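Side-chain contacts in putative phosphomethylpyrimidine kinase (Bacteroides thetaiotaomicron, PDB 3MBH), which probably transfers phosphate from ATP to pyridoxal, which it binds in its substrate pocket: residues Gly20-Thr25 against Thr223-Thr228; Ser47-Tyr52 against His219-Gly224; Ala80-Tyr85 against Phe227-Thr232. All coordinates share one frame; numbering follows the deposited sequence.

Contact 1: residues Gly20-Thr25 against Thr223-Thr228; sequences GRVSLT and TGDTFT. With PXL (3-hydroxy-5-(hydroxymethyl)-2-methylisonicotinaldehyde), chain G.
One side of the pyridoxal pocket is built where Val22 and Ser23 meet Asp225. Asp225 is the last residue of a Gly-Thr-Gly-Asp run that starts helix 223-236, a sequence motif of the ribokinase family. Asp225 OD2 takes two hydrogen bonds. Ser23 N donates one to Asp225 OD2, at 2.9 Å and nearly straight (165°). It comes from above the carboxylate plane, 66° out of it. The hydroxymethyl oxygen OP4 of pyridoxal gives the other to Asp225 OD2, at 2.6 Å. One buried oxygen is thus gripped by loop and ligand together. The CG of Asp225 lies anti to the carbonyl carbon (chi1 -58°), which lets the carboxylate meet the loop at Ser23. Val22 fills the angle between acid and ligand. Val22 CB lies 3.6 Å from Asp225 OD2. Both methyls of Val22 rest over one face of the pyridine ring, Val22 CG1 at 4.0 Å from ligand C5 and Val22 CG2 at 3.9 Å from ligand N1. The hydroxyl of Ser23 takes no part across the contact and bonds to Asp15. One water bridges the segments, 2.9 Å from Arg21 O, to which it donates, and 2.8 Å from Thr226 OG1. Thr25 OG1 donates to Val22 O and ties the loop to the helix that follows. Asp225 and Thr226 lean on Val26 of helix 24-33, and helix 241-257 packs on Thr226 and Phe227. Leu24 joins strand 9-17 through a backbone bond with Asp15, while Leu16 of the second subunit packs on Leu24.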
loop_
_atom_site.group_PDB
_atom_site.type_symbol
_atom_site.label_atom_id
_atom_site.label_comp_id
_atom_site.label_asym_id
_atom_site.label_seq_id
_atom_site.Cartn_x
_atom_site.Cartn_y
_atom_site.Cartn_z
ATOM N N GLY A 20 -10.517 24.427 13.247
ATOM C CA GLY A 20 -11.653 23.624 12.953
ATOM C C GLY A 20 -11.395 22.948 11.642
ATOM O O GLY A 20 -10.588 23.405 10.818
ATOM N N ARG A 21 -12.101 21.872 11.388
ATOM C CA ARG A 21 -11.944 21.217 10.122
ATOM C C ARG A 21 -13.239 21.368 9.335
ATOM O O ARG A 21 -14.106 20.510 9.376
ATOM C CB ARG A 21 -11.545 19.772 10.325
ATOM C CG ARG A 21 -10.197 19.605 10.987
ATOM C CD ARG A 21 -9.948 18.131 11.134
ATOM N NE ARG A 21 -8.571 17.778 11.469
ATOM C CZ ARG A 21 -8.055 17.707 12.678
ATOM N NH1 ARG A 21 -8.757 18.038 13.745
ATOM N NH2 ARG A 21 -6.790 17.291 12.819
ATOM N N VAL A 22 -13.351 22.493 8.618
ATOM C CA VAL A 22 -14.507 22.816 7.820
ATOM C C VAL A 22 -14.006 23.309 6.472
ATOM O O VAL A 22 -12.825 23.601 6.297
ATOM C CB VAL A 22 -15.379 23.924 8.451
ATOM C CG1 VAL A 22 -16.043 23.415 9.770
ATOM C CG2 VAL A 22 -14.574 25.257 8.662
ATOM N N SER A 23 -14.910 23.367 5.527
ATOM C CA SER A 23 -14.743 24.180 4.321
ATOM C C SER A 23 -13.402 23.894 3.580
ATOM O O SER A 23 -13.043 22.722 3.379
ATOM C CB SER A 23 -14.983 25.651 4.640
ATOM O OG SER A 23 -14.102 26.153 5.643
ATOM N N LEU A 24 -12.672 24.909 3.128
ATOM C CA LEU A 24 -11.492 24.636 2.283
ATOM C C LEU A 24 -10.407 23.730 2.938
ATOM O O LEU A 24 -9.729 22.947 2.240
ATOM C CB LEU A 24 -10.825 25.946 1.770
ATOM C CG LEU A 24 -11.672 26.689 0.729
ATOM C CD1 LEU A 24 -10.999 28.093 0.462
ATOM C CD2 LEU A 24 -11.875 25.888 -0.543
ATOM N N THR A 25 -10.240 23.821 4.250
ATOM C CA THR A 25 -9.210 23.051 4.917
ATOM C C THR A 25 -9.625 21.581 5.020
ATOM O O THR A 25 -8.819 20.762 5.445
ATOM C CB THR A 25 -8.838 23.603 6.293
ATOM O OG1 THR A 25 -10.007 23.706 7.118
ATOM C CG2 THR A 25 -8.189 24.951 6.172
ATOM N N THR A 223 -18.446 17.958 9.328
ATOM C CA THR A 223 -18.619 16.608 8.778
ATOM C C THR A 223 -19.407 16.605 7.465
ATOM O O THR A 223 -19.232 15.710 6.644
ATOM C CB THR A 223 -19.303 15.712 9.788
ATOM O OG1 THR A 223 -18.441 15.537 10.935
ATOM C CG2 THR A 223 -19.635 14.359 9.159
ATOM N N GLY A 224 -20.267 17.607 7.261
ATOM C CA GLY A 224 -20.927 17.791 5.967
ATOM C C GLY A 224 -19.944 18.133 4.837
ATOM O O GLY A 224 -20.118 17.714 3.709
ATOM N N ASP A 225 -18.899 18.897 5.160
ATOM C CA ASP A 225 -17.875 19.195 4.215
ATOM C C ASP A 225 -17.043 17.953 3.898
ATOM O O ASP A 225 -16.696 17.716 2.736
ATOM C CB ASP A 225 -16.988 20.353 4.689
ATOM C CG ASP A 225 -17.776 21.634 4.951
ATOM O OD1 ASP A 225 -18.662 22.023 4.131
ATOM O OD2 ASP A 225 -17.506 22.232 6.020
ATOM N N THR A 226 -16.760 17.134 4.895
ATOM C CA THR A 226 -16.029 15.880 4.646
ATOM C C THR A 226 -16.897 14.947 3.814
ATOM O O THR A 226 -16.442 14.389 2.814
ATOM C CB THR A 226 -15.654 15.172 5.952
ATOM O OG1 THR A 226 -14.721 15.971 6.644
ATOM C CG2 THR A 226 -15.048 13.786 5.688
ATOM N N PHE A 227 -18.153 14.806 4.211
ATOM C CA PHE A 227 -19.103 13.989 3.471
ATOM C C PHE A 227 -19.222 14.368 1.975
ATOM O O PHE A 227 -19.130 13.526 1.091
ATOM C CB PHE A 227 -20.497 14.057 4.122
ATOM C CG PHE A 227 -21.537 13.246 3.397
ATOM C CD1 PHE A 227 -21.701 11.914 3.672
ATOM C CD2 PHE A 227 -22.338 13.825 2.412
ATOM C CE1 PHE A 227 -22.644 11.152 2.963
ATOM C CE2 PHE A 227 -23.291 13.068 1.695
ATOM C CZ PHE A 227 -23.445 11.749 1.983
ATOM N N THR A 228 -19.435 15.650 1.726
ATOM C CA THR A 228 -19.673 16.148 0.373
ATOM C C THR A 228 -18.408 16.095 -0.456
ATOM O O THR A 228 -18.486 15.757 -1.649
ATOM C CB THR A 228 -20.397 17.551 0.374
ATOM O OG1 THR A 228 -21.591 17.424 1.168
ATOM C CG2 THR A 228 -20.727 18.030 -1.091
HETATM O OP4 PXL G . -19.790 23.548 6.211
HETATM C C5A PXL G . -19.783 23.824 7.603
HETATM C C5 PXL G . -19.107 25.180 7.834
HETATM C C6 PXL G . -18.301 25.837 6.926
HETATM N N1 PXL G . -17.771 27.032 7.186
HETATM C C2 PXL G . -17.891 27.725 8.337
HETATM C C3 PXL G . -18.713 27.118 9.393
HETATM C C4 PXL G . -19.353 25.815 9.095
HETATM C C4A PXL G . -20.152 25.055 10.054
HETATM O O4A PXL G . -20.034 25.456 11.169
HETATM O O3 PXL G . -18.974 27.699 10.574
HETATM C C2A PXL G . -17.143 29.045 8.424
HETATM O O HOH W 1 -14.370 17.698 8.797
#

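Contact 2: residues Ser47-Tyr52 against His219-Gly224; sequences SNHTQY and HYPGTG. With PXL (3-hydroxy-5-(hydroxymethyl)-2-methylisonicotinaldehyde), chain G.
The loop after strand 44-46 borders the pyridoxal pocket, and its His49 and Gln51 close on Pro221, in the turn that leads into helix 223-236. The main contact is a CH-pi interaction. Pro221 CB sits over one face of the imidazole of His49, 3.8 Å from the ring centroid and 23° off the normal, displaced toward the NE2 side. Tyr52 CD2 lies 3.3 Å above the plane of the opposite face, so the ring is clamped between the two. A chi1 of 63° puts the imidazole between the backbone N and the carbonyl carbon of His49. There the backbone N of Gln51 can reach ND1 of His49 in the ring plane, at 3.1 Å. The far nitrogen, NE2, bonds to the carbonyl of Arg267. Bonds at both nitrogens hold the ring against rotation. Gln51 reaches out with an extended chain and lays its amide across the proline, Gln51 NE2 3.7 Å from Pro221 CB. Gln51 NE2 also donates to pyridoxal O4A, at 3.1 Å and 165°. Thr50 grips the phenolic oxygen O3 of the ligand twice, through its backbone N at 2.8 Å and through its OG1 at 2.6 Å. The proline is set by a type II turn from Tyr220 to Thr223, with Gly222 at positive phi. Tyr220 O takes bonds from both N and OG1 of Thr223. No hydrogen bond crosses between the segments; Pro221 offers carbon to the imidazole and the amide, while Gln51 NE2 and both His49 nitrogens bond to other partners. With ND1 accepting and NE2 facing a carbonyl, His49 is probably in the tautomer that carries its proton on NE2.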
loop_
_atom_site.group_PDB
_atom_site.type_symbol
_atom_site.label_atom_id
_atom_site.label_comp_id
_atom_site.label_asym_id
_atom_site.label_seq_id
_atom_site.Cartn_x
_atom_site.Cartn_y
_atom_site.Cartn_z
ATOM N N SER A 47 -11.002 32.979 11.437
ATOM C CA SER A 47 -10.034 32.401 12.348
ATOM C C SER A 47 -10.340 30.915 12.641
ATOM O O SER A 47 -9.421 30.096 12.921
ATOM C CB SER A 47 -10.046 33.191 13.664
ATOM O OG SER A 47 -11.319 33.177 14.317
ATOM N N ASN A 48 -11.633 30.597 12.601
ATOM C CA ASN A 48 -12.154 29.302 12.982
ATOM C C ASN A 48 -13.628 29.218 12.619
ATOM O O ASN A 48 -14.263 30.251 12.384
ATOM C CB ASN A 48 -11.978 29.077 14.486
ATOM C CG ASN A 48 -12.494 30.228 15.347
ATOM O OD1 ASN A 48 -11.712 31.078 15.813
ATOM N ND2 ASN A 48 -13.796 30.235 15.625
ATOM N N HIS A 49 -14.211 28.020 12.666
ATOM C CA HIS A 49 -15.609 27.898 12.258
ATOM C C HIS A 49 -16.540 28.607 13.251
ATOM O O HIS A 49 -16.132 28.987 14.374
ATOM C CB HIS A 49 -16.023 26.425 11.992
ATOM C CG HIS A 49 -15.946 25.535 13.198
ATOM N ND1 HIS A 49 -16.670 25.762 14.347
ATOM C CD2 HIS A 49 -15.213 24.427 13.428
ATOM C CE1 HIS A 49 -16.387 24.814 15.227
ATOM N NE2 HIS A 49 -15.494 23.999 14.699
ATOM N N THR A 50 -17.792 28.811 12.822
ATOM C CA THR A 50 -18.772 29.595 13.602
ATOM C C THR A 50 -19.515 28.829 14.708
ATOM O O THR A 50 -20.428 29.367 15.336
ATOM C CB THR A 50 -19.788 30.249 12.654
ATOM O OG1 THR A 50 -20.535 29.232 11.977
ATOM C CG2 THR A 50 -19.085 31.144 11.642
ATOM N N GLN A 51 -19.135 27.586 14.975
ATOM C CA GLN A 51 -19.665 26.851 16.127
ATOM C C GLN A 51 -18.757 26.969 17.371
ATOM O O GLN A 51 -19.052 26.462 18.434
ATOM C CB GLN A 51 -19.957 25.411 15.760
ATOM C CG GLN A 51 -20.957 25.262 14.587
ATOM C CD GLN A 51 -21.409 23.831 14.354
ATOM O OE1 GLN A 51 -21.962 23.208 15.264
ATOM N NE2 GLN A 51 -21.242 23.315 13.121
ATOM N N TYR A 52 -17.625 27.640 17.236
ATOM C CA TYR A 52 -16.921 28.139 18.404
ATOM C C TYR A 52 -17.659 29.385 18.961
ATOM O O TYR A 52 -18.453 30.057 18.257
ATOM C CB TYR A 52 -15.456 28.475 18.032
ATOM C CG TYR A 52 -14.501 27.284 17.955
ATOM C CD1 TYR A 52 -13.981 26.721 19.098
ATOM C CD2 TYR A 52 -14.123 26.751 16.741
ATOM C CE1 TYR A 52 -13.103 25.664 19.040
ATOM C CE2 TYR A 52 -13.258 25.678 16.662
ATOM C CZ TYR A 52 -12.743 25.145 17.808
ATOM O OH TYR A 52 -11.888 24.109 17.724
ATOM N N HIS A 219 -22.253 16.205 16.115
ATOM C CA HIS A 219 -21.267 16.414 17.185
ATOM C C HIS A 219 -19.908 16.930 16.673
ATOM O O HIS A 219 -19.102 17.392 17.484
ATOM C CB HIS A 219 -21.033 15.118 17.942
ATOM C CG HIS A 219 -22.193 14.698 18.771
ATOM N ND1 HIS A 219 -22.099 13.706 19.719
ATOM C CD2 HIS A 219 -23.471 15.145 18.814
ATOM C CE1 HIS A 219 -23.271 13.554 20.316
ATOM N NE2 HIS A 219 -24.122 14.413 19.780
ATOM N N TYR A 220 -19.636 16.826 15.366
ATOM C CA TYR A 220 -18.319 17.207 14.798
ATOM C C TYR A 220 -18.491 18.177 13.623
ATOM O O TYR A 220 -18.724 17.735 12.495
ATOM C CB TYR A 220 -17.509 15.994 14.335
ATOM C CG TYR A 220 -17.370 14.935 15.395
ATOM C CD1 TYR A 220 -16.339 14.957 16.272
ATOM C CD2 TYR A 220 -18.298 13.921 15.498
ATOM C CE1 TYR A 220 -16.245 13.988 17.293
ATOM C CE2 TYR A 220 -18.219 13.016 16.450
ATOM C CZ TYR A 220 -17.178 13.022 17.332
ATOM O OH TYR A 220 -17.147 12.062 18.287
ATOM N N PRO A 221 -18.307 19.481 13.880
ATOM C CA PRO A 221 -18.474 20.499 12.886
ATOM C C PRO A 221 -17.616 20.185 11.679
ATOM O O PRO A 221 -16.494 19.673 11.842
ATOM C CB PRO A 221 -17.957 21.744 13.592
ATOM C CG PRO A 221 -18.319 21.477 15.020
ATOM C CD PRO A 221 -17.833 20.063 15.139
ATOM N N GLY A 222 -18.194 20.430 10.504
ATOM C CA GLY A 222 -17.557 20.221 9.230
ATOM C C GLY A 222 -17.691 18.831 8.668
ATOM O O GLY A 222 -17.114 18.539 7.637
ATOM N N THR A 223 -18.446 17.958 9.328
ATOM C CA THR A 223 -18.619 16.608 8.778
ATOM C C THR A 223 -19.407 16.605 7.465
ATOM O O THR A 223 -19.232 15.710 6.644
ATOM C CB THR A 223 -19.303 15.712 9.788
ATOM O OG1 THR A 223 -18.441 15.537 10.935
ATOM C CG2 THR A 223 -19.635 14.359 9.159
ATOM N N GLY A 224 -20.267 17.607 7.261
ATOM C CA GLY A 224 -20.927 17.791 5.967
ATOM C C GLY A 224 -19.944 18.133 4.837
ATOM O O GLY A 224 -20.118 17.714 3.709
HETATM O OP4 PXL G . -19.790 23.548 6.211
HETATM C C5A PXL G . -19.783 23.824 7.603
HETATM C C5 PXL G . -19.107 25.180 7.834
HETATM C C6 PXL G . -18.301 25.837 6.926
HETATM N N1 PXL G . -17.771 27.032 7.186
HETATM C C2 PXL G . -17.891 27.725 8.337
HETATM C C3 PXL G . -18.713 27.118 9.393
HETATM C C4 PXL G . -19.353 25.815 9.095
HETATM C C4A PXL G . -20.152 25.055 10.054
HETATM O O4A PXL G . -20.034 25.456 11.169
HETATM O O3 PXL G . -18.974 27.699 10.574
HETATM C C2A PXL G . -17.143 29.045 8.424
#

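Contact 3: residues Ala80-Tyr85 against Phe227-Thr232; sequences AIYTGY and FTSVIT. With PXL (3-hydroxy-5-(hydroxymethyl)-2-methylisonicotinaldehyde), chain G.
Tyr82 has chi1 164°, which turns its CG anti to the backbone N and sends the ring from strand 80-83 onto helix 227-232. On the helix, chi1 -54° in Thr228 sets OG1 beside the backbone N and leaves CG2 anti to it, against that ring. Thr228 CG2 meets Tyr82 CE1 at 3.4 Å, obliquely to the ring. Ser229 OG lies at the ring edge, 3.5 Å from Tyr82 CE2, and bonds to the carbonyl of Asp225 one turn back. Tyr82 OH makes a weak hydrogen bond to that same carbonyl. Thr232 OG1 stands over one ring face, 4.1 Å from Tyr82 CD2. Thr232 OG1 donates to Thr228 O at 2.8 Å, on the face of that carbonyl opposite to Thr232 N. Past the strand end, Tyr85 lies clear of helix 227-232 and against pyridoxal. The ligand methyl C2A is over the centre of the Tyr85 ring, and Tyr85 CD2 lies 3.3 Å from ligand N1. An alanine here would strip that face of the pyridine of its aromatic cover and is likely to leave the ligand freer to shift. His14 meets Tyr82 edge-to-face, and Val27 of helix 24-33 packs on it as well. The axes of strand 80-83 and helix segment 227-232 run nearly antiparallel (168°), 10.3 Å apart. This is the packing of a helix on the central sheet of the alpha/beta ribokinase fold.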
loop_
_atom_site.group_PDB
_atom_site.type_symbol
_atom_site.label_atom_id
_atom_site.label_comp_id
_atom_site.label_asym_id
_atom_site.label_seq_id
_atom_site.Cartn_x
_atom_site.Cartn_y
_atom_site.Cartn_z
ATOM N N ALA A 80 -15.441 20.261 -12.361
ATOM C CA ALA A 80 -16.498 20.316 -11.393
ATOM C C ALA A 80 -16.474 21.613 -10.647
ATOM O O ALA A 80 -15.455 22.258 -10.606
ATOM C CB ALA A 80 -16.404 19.158 -10.436
ATOM N N ILE A 81 -17.624 21.990 -10.089
ATOM C CA ILE A 81 -17.773 23.162 -9.223
ATOM C C ILE A 81 -18.535 22.684 -7.987
ATOM O O ILE A 81 -19.599 22.054 -8.090
ATOM C CB ILE A 81 -18.564 24.329 -9.868
ATOM C CG1 ILE A 81 -17.876 24.769 -11.159
ATOM C CG2 ILE A 81 -18.744 25.511 -8.830
ATOM C CD1 ILE A 81 -18.591 25.805 -11.986
ATOM N N TYR A 82 -17.940 22.977 -6.817
ATOM C CA TYR A 82 -18.433 22.448 -5.558
ATOM C C TYR A 82 -18.514 23.600 -4.599
ATOM O O TYR A 82 -17.487 24.171 -4.195
ATOM C CB TYR A 82 -17.477 21.328 -5.084
ATOM C CG TYR A 82 -17.555 20.883 -3.642
ATOM C CD1 TYR A 82 -18.708 21.057 -2.881
ATOM C CD2 TYR A 82 -16.486 20.215 -3.048
ATOM C CE1 TYR A 82 -18.743 20.692 -1.562
ATOM C CE2 TYR A 82 -16.530 19.823 -1.727
ATOM C CZ TYR A 82 -17.653 20.027 -0.995
ATOM O OH TYR A 82 -17.729 19.658 0.333
ATOM N N THR A 83 -19.728 23.866 -4.152
ATOM C CA THR A 83 -19.985 24.996 -3.307
ATOM C C THR A 83 -20.380 24.574 -1.915
ATOM O O THR A 83 -20.996 23.522 -1.720
ATOM C CB THR A 83 -21.123 25.919 -3.894
ATOM O OG1 THR A 83 -22.420 25.340 -3.666
ATOM C CG2 THR A 83 -20.915 26.156 -5.337
ATOM N N GLY A 84 -20.095 25.448 -0.949
ATOM C CA GLY A 84 -20.527 25.254 0.423
ATOM C C GLY A 84 -20.850 26.560 1.136
ATOM O O GLY A 84 -21.748 27.372 0.692
ATOM N N TYR A 85 -20.208 26.756 2.270
ATOM C CA TYR A 85 -20.457 27.938 3.086
ATOM C C TYR A 85 -20.161 29.213 2.280
ATOM O O TYR A 85 -19.079 29.401 1.814
ATOM C CB TYR A 85 -19.618 27.869 4.359
ATOM C CG TYR A 85 -19.852 28.963 5.392
ATOM C CD1 TYR A 85 -19.356 30.250 5.186
ATOM C CD2 TYR A 85 -20.595 28.720 6.563
ATOM C CE1 TYR A 85 -19.561 31.252 6.103
ATOM C CE2 TYR A 85 -20.778 29.718 7.485
ATOM C CZ TYR A 85 -20.269 30.998 7.235
ATOM O OH TYR A 85 -20.432 32.012 8.139
ATOM N N PHE A 227 -18.153 14.806 4.211
ATOM C CA PHE A 227 -19.103 13.989 3.471
ATOM C C PHE A 227 -19.222 14.368 1.975
ATOM O O PHE A 227 -19.130 13.526 1.091
ATOM C CB PHE A 227 -20.497 14.057 4.122
ATOM C CG PHE A 227 -21.537 13.246 3.397
ATOM C CD1 PHE A 227 -21.701 11.914 3.672
ATOM C CD2 PHE A 227 -22.338 13.825 2.412
ATOM C CE1 PHE A 227 -22.644 11.152 2.963
ATOM C CE2 PHE A 227 -23.291 13.068 1.695
ATOM C CZ PHE A 227 -23.445 11.749 1.983
ATOM N N THR A 228 -19.435 15.650 1.726
ATOM C CA THR A 228 -19.673 16.148 0.373
ATOM C C THR A 228 -18.408 16.095 -0.456
ATOM O O THR A 228 -18.486 15.757 -1.649
ATOM C CB THR A 228 -20.397 17.551 0.374
ATOM O OG1 THR A 228 -21.591 17.424 1.168
ATOM C CG2 THR A 228 -20.727 18.030 -1.091
ATOM N N SER A 229 -17.245 16.318 0.179
ATOM C CA SER A 229 -15.949 16.216 -0.508
ATOM C C SER A 229 -15.716 14.753 -0.991
ATOM O O SER A 229 -15.332 14.523 -2.164
ATOM C CB SER A 229 -14.793 16.626 0.423
ATOM O OG SER A 229 -14.754 18.021 0.646
ATOM N N VAL A 230 -16.028 13.773 -0.132
ATOM C CA VAL A 230 -15.870 12.369 -0.547
ATOM C C VAL A 230 -16.888 11.997 -1.617
ATOM O O VAL A 230 -16.547 11.343 -2.607
ATOM C CB VAL A 230 -15.853 11.384 0.623
ATOM C CG1 VAL A 230 -15.726 9.952 0.044
ATOM C CG2 VAL A 230 -14.683 11.726 1.608
ATOM N N ILE A 231 -18.123 12.468 -1.467
ATOM C CA ILE A 231 -19.138 12.232 -2.505
ATOM C C ILE A 231 -18.677 12.777 -3.882
ATOM O O ILE A 231 -18.755 12.076 -4.895
ATOM C CB ILE A 231 -20.536 12.782 -2.132
ATOM C CG1 ILE A 231 -21.086 12.009 -0.929
ATOM C CG2 ILE A 231 -21.524 12.711 -3.360
ATOM C CD1 ILE A 231 -21.641 10.585 -1.174
ATOM N N THR A 232 -18.160 13.993 -3.902
ATOM C CA THR A 232 -17.723 14.618 -5.137
ATOM C C THR A 232 -16.592 13.865 -5.767
ATOM O O THR A 232 -16.636 13.567 -6.972
ATOM C CB THR A 232 -17.255 16.042 -4.839
ATOM O OG1 THR A 232 -18.370 16.737 -4.303
ATOM C CG2 THR A 232 -16.769 16.763 -6.092
HETATM O OP4 PXL G . -19.790 23.548 6.211
HETATM C C5A PXL G . -19.783 23.824 7.603
HETATM C C5 PXL G . -19.107 25.180 7.834
HETATM C C6 PXL G . -18.301 25.837 6.926
HETATM N N1 PXL G . -17.771 27.032 7.186
HETATM C C2 PXL G . -17.891 27.725 8.337
HETATM C C3 PXL G . -18.713 27.118 9.393
HETATM C C4 PXL G . -19.353 25.815 9.095
HETATM C C4A PXL G . -20.152 25.055 10.054
HETATM O O4A PXL G . -20.034 25.456 11.169
HETATM O O3 PXL G . -18.974 27.699 10.574
HETATM C C2A PXL G . -17.143 29.045 8.424
#

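In the fold
All three contacts use helix 223-236 or the turn leading into it, and all touch pyridoxal. Contacts 1 and 2 have centres about 8 Å apart and join through Val22, whose CG1 lies 3.6 Å from Gly222 CA and 3.7 Å from His49 CB. Contact 3 is centred about 9 Å from contact 1, deeper in the chain, and meets it where Tyr82 OH faces Asp225 O. Contacts 2 and 3 are about 16 Å apart between centres, yet Thr50 CG2 comes within 3.9 Å of Tyr85 OH beside the ligand. Val22 and Tyr85 hold opposite faces of the pyridine ring, while contacts 1 and 2 bind its polar substituents.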